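Local coordinates for protein esterase (Uncultured bacterium, PDB 5EGN) that probably hydrolyses carboxylic esters and opens the lactone ring of N-acyl homoserine lactones, the bacterial quorum-sensing signals, at residues Val90-Gly95 and Phe243-Arg248; Gly112-Ser117 and Glu254-Phe259. The protein carries 2 engineered substitutions. All blocks are in the same frame, centred on the assembly; numbering follows the deposited sequence.

How the interactions relate
Both contacts fasten the C-terminal part of the chain onto neighbouring parallel strands of one sheet, 87-92 and 110-116, and their centres lie about 10 Å apart. Interaction 1 sits at the end of strand 87-92, where a GxSxG sequence probably forms the nucleophile elbow; the centre of interaction 2 lies farther out, about 13 Å from the centre of the chain. Leu116 bridges them: its N is 2.7 Å from Gly91 O, and its O is 2.8 Å from Asn92 ND2, both probable hydrogen bonds. Its side chain also packs on helix 244-247, CD2 lying 3.5 Å from Gln245 OE1. Helix 249-257 follows directly, so consecutive helices and the residues at their ends serve the two contacts.

Interaction 1: residues Val90-Gly95 and Phe243-Arg248; sequences VGNSIG and FYQLER
Gln245 reaches from the short helix 244-247 to the end of strand 87-92 and gives its amide NE2 to Asn92 OD1, a hydrogen bond of 3.2 Å. The bond is almost straight, its N-H...O angle 177°, and the acceptor lies in the amide plane of Gln245. On the other side the fit is less regular: NE2 stands above the Asn92 carbonyl plane rather than on a lone pair, with the two amides 69° apart. Gln245 gets there through a bend at chi2 (-88°), which turns its amide toward the strand. The other end of the Asn92 amide is held too, since ND2 donates to Leu116 O on the adjoining strand. This strand runs into a tight turn and helix 94-105, the strand-turn-helix layout of an alpha/beta hydrolase nucleophile elbow; Ser93, at the turn next to Asn92, is probably the nucleophile, as in relatives with this motif. With an alanine at Gln245, Asn92 OD1 would probably lose this donor, and its amide would be held mainly through ND2. At the start of the helix, the backbone N of Phe243, at the N-cap position, donates to Glu247 OE1 at 3.2 Å, meeting its anti lone pair. Glu247 OE1 also accepts from Gly241 N, while OE2 binds Ser151 and Ser154.

Van der Waals contact is slight: Phe243 CD1 lies 3.9 Å from Asn92 OD1, the oxygen approaching the ring obliquely.

Interaction 2: residues Gly112-Ser117 and Glu254-Phe259; sequences GNLILS and ELLRGF
Phe259 lays the far end of its ring against the backbone of Gly112, with CZ 3.4 Å from Gly112 CA and CE2 3.7 Å from Gly112 C. The alpha carbon meets the ring obliquely, whereas Gly112 N lies at the ring edge, in its plane. A CB on Gly112 would run into CZ, so the absence of a side chain probably matters here. Phe259 has CG anti to its backbone N (chi1 177°), which carries the ring out to the strand, where it also touches Val88.

The second patch is purely aliphatic. Leu114 CD1 meets Leu256 CD1 at 3.6 Å and also lies 3.9 Å from Leu256 CB, so one methyl of the strand residue rests against both the base and the tip of its partner. Val209 adjoins Leu114, and Val90 and Phe42 adjoin Leu256. Here helix 249-257, with Phe259 just beyond it, packs on strand 110-116 of the alpha/beta hydrolase sheet. The CB bond of Asn113 points away from the helix, and its OD1 is hydrogen-bonded to Asn103. With aliphatic carbons, a phenyl ring and strand backbone meeting, and no polar bond between the segments, the joint rests on shape and burial.

Interaction 1: residues Val90-Gly95 and Phe243-Arg248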
loop_
_atom_site.group_PDB
_atom_site.type_symbol
_atom_site.label_atom_id
_atom_site.label_comp_id
_atom_site.label_asym_id
_atom_site.label_seq_id
_atom_site.Cartn_x
_atom_site.Cartn_y
_atom_site.Cartn_z
ATOM N N VAL A 90 12.730 10.973 -2.106
ATOM C CA VAL A 90 12.191 10.858 -0.761
ATOM C C VAL A 90 12.635 9.538 -0.141
ATOM O O VAL A 90 12.135 8.472 -0.500
ATOM C CB VAL A 90 10.656 10.945 -0.764
ATOM C CG1 VAL A 90 10.122 10.951 0.655
ATOM C CG2 VAL A 90 10.205 12.191 -1.509
ATOM N N GLY A 91 13.580 9.614 0.788
ATOM C CA GLY A 91 14.152 8.422 1.383
ATOM C C GLY A 91 13.842 8.253 2.856
ATOM O O GLY A 91 13.968 9.190 3.642
ATOM N N ASN A 92 13.439 7.041 3.225
ATOM C CA ASN A 92 13.126 6.706 4.606
ATOM C C ASN A 92 14.121 5.692 5.162
ATOM O O ASN A 92 14.291 4.614 4.595
ATOM C CB ASN A 92 11.700 6.163 4.703
ATOM C CG ASN A 92 11.210 6.059 6.131
ATOM O OD1 ASN A 92 10.311 5.278 6.433
ATOM N ND2 ASN A 92 11.796 6.853 7.019
ATOM N N SER A 93 14.773 6.048 6.268
ATOM C CA SER A 93 15.835 5.229 6.857
ATOM C C SER A 93 16.912 4.895 5.834
ATOM O O SER A 93 17.698 5.755 5.435
ATOM C CB SER A 93 15.263 3.936 7.449
ATOM O OG SER A 93 16.295 3.042 7.826
ATOM N N ILE A 94 16.932 3.635 5.410
ATOM C CA ILE A 94 17.906 3.170 4.437
ATOM C C ILE A 94 17.658 3.830 3.084
ATOM O O ILE A 94 18.574 3.968 2.277
ATOM C CB ILE A 94 17.872 1.631 4.292
ATOM C CG1 ILE A 94 19.104 1.135 3.532
ATOM C CG2 ILE A 94 16.590 1.172 3.614
ATOM C CD1 ILE A 94 19.153 -0.364 3.367
ATOM N N GLY A 95 16.421 4.255 2.848
ATOM C CA GLY A 95 16.084 4.971 1.631
ATOM C C GLY A 95 16.804 6.304 1.588
ATOM O O GLY A 95 17.228 6.761 0.525
ATOM N N PHE A 243 8.141 6.687 11.190
ATOM C CA PHE A 243 7.302 6.643 10.000
ATOM C C PHE A 243 6.317 7.804 9.917
ATOM O O PHE A 243 5.111 7.615 10.055
ATOM C CB PHE A 243 6.548 5.314 9.949
ATOM C CG PHE A 243 7.410 4.122 10.253
ATOM C CD1 PHE A 243 8.223 3.570 9.278
ATOM C CD2 PHE A 243 7.408 3.555 11.517
ATOM C CE1 PHE A 243 9.017 2.473 9.558
ATOM C CE2 PHE A 243 8.198 2.459 11.802
ATOM C CZ PHE A 243 9.005 1.918 10.822
ATOM N N TYR A 244 6.843 9.001 9.673
ATOM C CA TYR A 244 6.028 10.204 9.534
ATOM C C TYR A 244 4.974 10.055 8.435
ATOM O O TYR A 244 3.862 10.567 8.560
ATOM C CB TYR A 244 6.924 11.412 9.242
ATOM C CG TYR A 244 6.248 12.760 9.376
ATOM C CD1 TYR A 244 5.075 12.908 10.106
ATOM C CD2 TYR A 244 6.786 13.888 8.768
ATOM C CE1 TYR A 244 4.459 14.140 10.225
ATOM C CE2 TYR A 244 6.177 15.121 8.883
ATOM C CZ TYR A 244 5.015 15.243 9.612
ATOM O OH TYR A 244 4.408 16.473 9.727
ATOM N N GLN A 245 5.322 9.344 7.367
ATOM C CA GLN A 245 4.421 9.206 6.227
ATOM C C GLN A 245 3.222 8.319 6.556
ATOM O O GLN A 245 2.222 8.328 5.840
ATOM C CB GLN A 245 5.167 8.648 5.009
ATOM C CG GLN A 245 5.423 7.151 5.041
ATOM C CD GLN A 245 6.714 6.788 5.746
ATOM O OE1 GLN A 245 6.939 7.175 6.890
ATOM N NE2 GLN A 245 7.575 6.047 5.058
ATOM N N LEU A 246 3.323 7.560 7.643
ATOM C CA LEU A 246 2.222 6.708 8.082
ATOM C C LEU A 246 1.564 7.229 9.358
ATOM O O LEU A 246 0.352 7.101 9.535
ATOM C CB LEU A 246 2.705 5.273 8.303
ATOM C CG LEU A 246 2.820 4.385 7.065
ATOM C CD1 LEU A 246 3.197 2.969 7.467
ATOM C CD2 LEU A 246 1.518 4.395 6.281
ATOM N N GLU A 247 2.365 7.809 10.245
ATOM C CA GLU A 247 1.864 8.295 11.527
ATOM C C GLU A 247 0.993 9.539 11.357
ATOM O O GLU A 247 -0.078 9.642 11.957
ATOM C CB GLU A 247 3.029 8.578 12.478
ATOM C CG GLU A 247 3.798 7.322 12.882
ATOM C CD GLU A 247 4.900 7.603 13.885
ATOM O OE1 GLU A 247 6.075 7.319 13.569
ATOM O OE2 GLU A 247 4.590 8.093 14.991
ATOM N N ARG A 248 1.459 10.484 10.547
ATOM C CA ARG A 248 0.668 11.665 10.209
ATOM C C ARG A 248 0.786 11.963 8.716
ATOM O O ARG A 248 1.422 12.941 8.326
ATOM C CB ARG A 248 1.115 12.881 11.028
ATOM C CG ARG A 248 1.128 12.656 12.533
ATOM C CD ARG A 248 1.345 13.953 13.298
ATOM N NE ARG A 248 0.195 14.846 13.189
ATOM C CZ ARG A 248 -0.889 14.761 13.953
ATOM N NH1 ARG A 248 -0.975 13.821 14.884
ATOM N NH2 ARG A 248 -1.888 15.616 13.786
#

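Interaction 2: residues Gly112-Ser117 and Glu254-Phe259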
loop_
_atom_site.group_PDB
_atom_site.type_symbol
_atom_site.label_atom_id
_atom_site.label_comp_id
_atom_site.label_asym_id
_atom_site.label_seq_id
_atom_site.Cartn_x
_atom_site.Cartn_y
_atom_site.Cartn_z
ATOM N N GLY A 112 16.317 17.341 -5.831
ATOM C CA GLY A 112 16.460 17.609 -4.414
ATOM C C GLY A 112 16.111 16.395 -3.581
ATOM O O GLY A 112 15.688 15.369 -4.111
ATOM N N ASN A 113 16.281 16.510 -2.269
ATOM C CA ASN A 113 16.057 15.378 -1.383
ATOM C C ASN A 113 15.152 15.690 -0.200
ATOM O O ASN A 113 15.255 16.754 0.413
ATOM C CB ASN A 113 17.395 14.850 -0.858
ATOM C CG ASN A 113 18.406 14.625 -1.960
ATOM O OD1 ASN A 113 18.284 13.687 -2.747
ATOM N ND2 ASN A 113 19.418 15.482 -2.017
ATOM N N LEU A 114 14.257 14.759 0.109
ATOM C CA LEU A 114 13.587 14.754 1.402
ATOM C C LEU A 114 14.063 13.524 2.164
ATOM O O LEU A 114 13.668 12.400 1.858
ATOM C CB LEU A 114 12.060 14.755 1.257
ATOM C CG LEU A 114 11.263 15.154 2.510
ATOM C CD1 LEU A 114 9.887 15.682 2.141
ATOM C CD2 LEU A 114 11.127 14.005 3.503
ATOM N N ILE A 115 14.926 13.745 3.150
ATOM C CA ILE A 115 15.448 12.666 3.976
ATOM C C ILE A 115 14.586 12.486 5.220
ATOM O O ILE A 115 14.553 13.360 6.087
ATOM C CB ILE A 115 16.902 12.936 4.401
ATOM C CG1 ILE A 115 17.734 13.370 3.199
ATOM C CG2 ILE A 115 17.515 11.693 5.024
ATOM C CD1 ILE A 115 17.994 12.251 2.225
ATOM N N LEU A 116 13.885 11.360 5.305
ATOM C CA LEU A 116 13.024 11.093 6.453
ATOM C C LEU A 116 13.605 10.034 7.380
ATOM O O LEU A 116 13.762 8.877 6.990
ATOM C CB LEU A 116 11.632 10.653 6.000
ATOM C CG LEU A 116 10.682 10.360 7.165
ATOM C CD1 LEU A 116 10.215 11.656 7.806
ATOM C CD2 LEU A 116 9.500 9.514 6.722
ATOM N N SER A 117 13.913 10.448 8.607
ATOM C CA SER A 117 14.361 9.545 9.665
ATOM C C SER A 117 15.531 8.664 9.241
ATOM O O SER A 117 15.418 7.440 9.222
ATOM C CB SER A 117 13.197 8.667 10.133
ATOM O OG SER A 117 12.097 9.456 10.550
ATOM N N GLU A 254 1.919 17.616 3.160
ATOM C CA GLU A 254 2.049 19.069 3.099
ATOM C C GLU A 254 3.512 19.489 3.113
ATOM O O GLU A 254 3.915 20.409 2.399
ATOM C CB GLU A 254 1.306 19.724 4.261
ATOM C CG GLU A 254 -0.191 19.488 4.243
ATOM C CD GLU A 254 -0.859 19.957 5.516
ATOM O OE1 GLU A 254 -0.441 21.003 6.055
ATOM O OE2 GLU A 254 -1.796 19.275 5.983
ATOM N N LEU A 255 4.302 18.808 3.936
ATOM C CA LEU A 255 5.729 19.084 4.033
ATOM C C LEU A 255 6.430 18.809 2.704
ATOM O O LEU A 255 7.282 19.584 2.268
ATOM C CB LEU A 255 6.356 18.250 5.149
ATOM C CG LEU A 255 7.754 18.641 5.623
ATOM C CD1 LEU A 255 7.772 20.081 6.105
ATOM C CD2 LEU A 255 8.199 17.707 6.730
ATOM N N LEU A 256 6.060 17.704 2.063
ATOM C CA LEU A 256 6.634 17.330 0.775
ATOM C C LEU A 256 6.104 18.238 -0.328
ATOM O O LEU A 256 6.793 18.507 -1.313
ATOM C CB LEU A 256 6.332 15.863 0.454
ATOM C CG LEU A 256 6.850 15.296 -0.871
ATOM C CD1 LEU A 256 8.319 15.626 -1.082
ATOM C CD2 LEU A 256 6.633 13.790 -0.925
ATOM N N ARG A 257 4.878 18.717 -0.150
ATOM C CA ARG A 257 4.294 19.691 -1.062
ATOM C C ARG A 257 5.060 21.005 -1.001
ATOM O O ARG A 257 5.012 21.808 -1.933
ATOM C CB ARG A 257 2.820 19.930 -0.732
ATOM C CG ARG A 257 1.845 19.142 -1.591
ATOM C CD ARG A 257 0.411 19.359 -1.132
ATOM N NE ARG A 257 -0.016 18.350 -0.166
ATOM C CZ ARG A 257 -1.038 18.502 0.670
ATOM N NH1 ARG A 257 -1.732 19.630 0.669
ATOM N NH2 ARG A 257 -1.361 17.530 1.513
ATOM N N GLY A 258 5.764 21.219 0.107
ATOM C CA GLY A 258 6.551 22.422 0.300
ATOM C C GLY A 258 7.798 22.447 -0.560
ATOM O O GLY A 258 8.331 23.513 -0.870
ATOM N N PHE A 259 8.267 21.264 -0.941
ATOM C CA PHE A 259 9.412 21.135 -1.833
ATOM C C PHE A 259 8.950 21.191 -3.287
ATOM O O PHE A 259 8.714 20.157 -3.911
ATOM C CB PHE A 259 10.159 19.826 -1.552
ATOM C CG PHE A 259 11.320 19.566 -2.476
ATOM C CD1 PHE A 259 11.981 20.606 -3.107
ATOM C CD2 PHE A 259 11.745 18.271 -2.715
ATOM C CE1 PHE A 259 13.037 20.361 -3.957
ATOM C CE2 PHE A 259 12.804 18.021 -3.561
ATOM C CZ PHE A 259 13.448 19.069 -4.184
#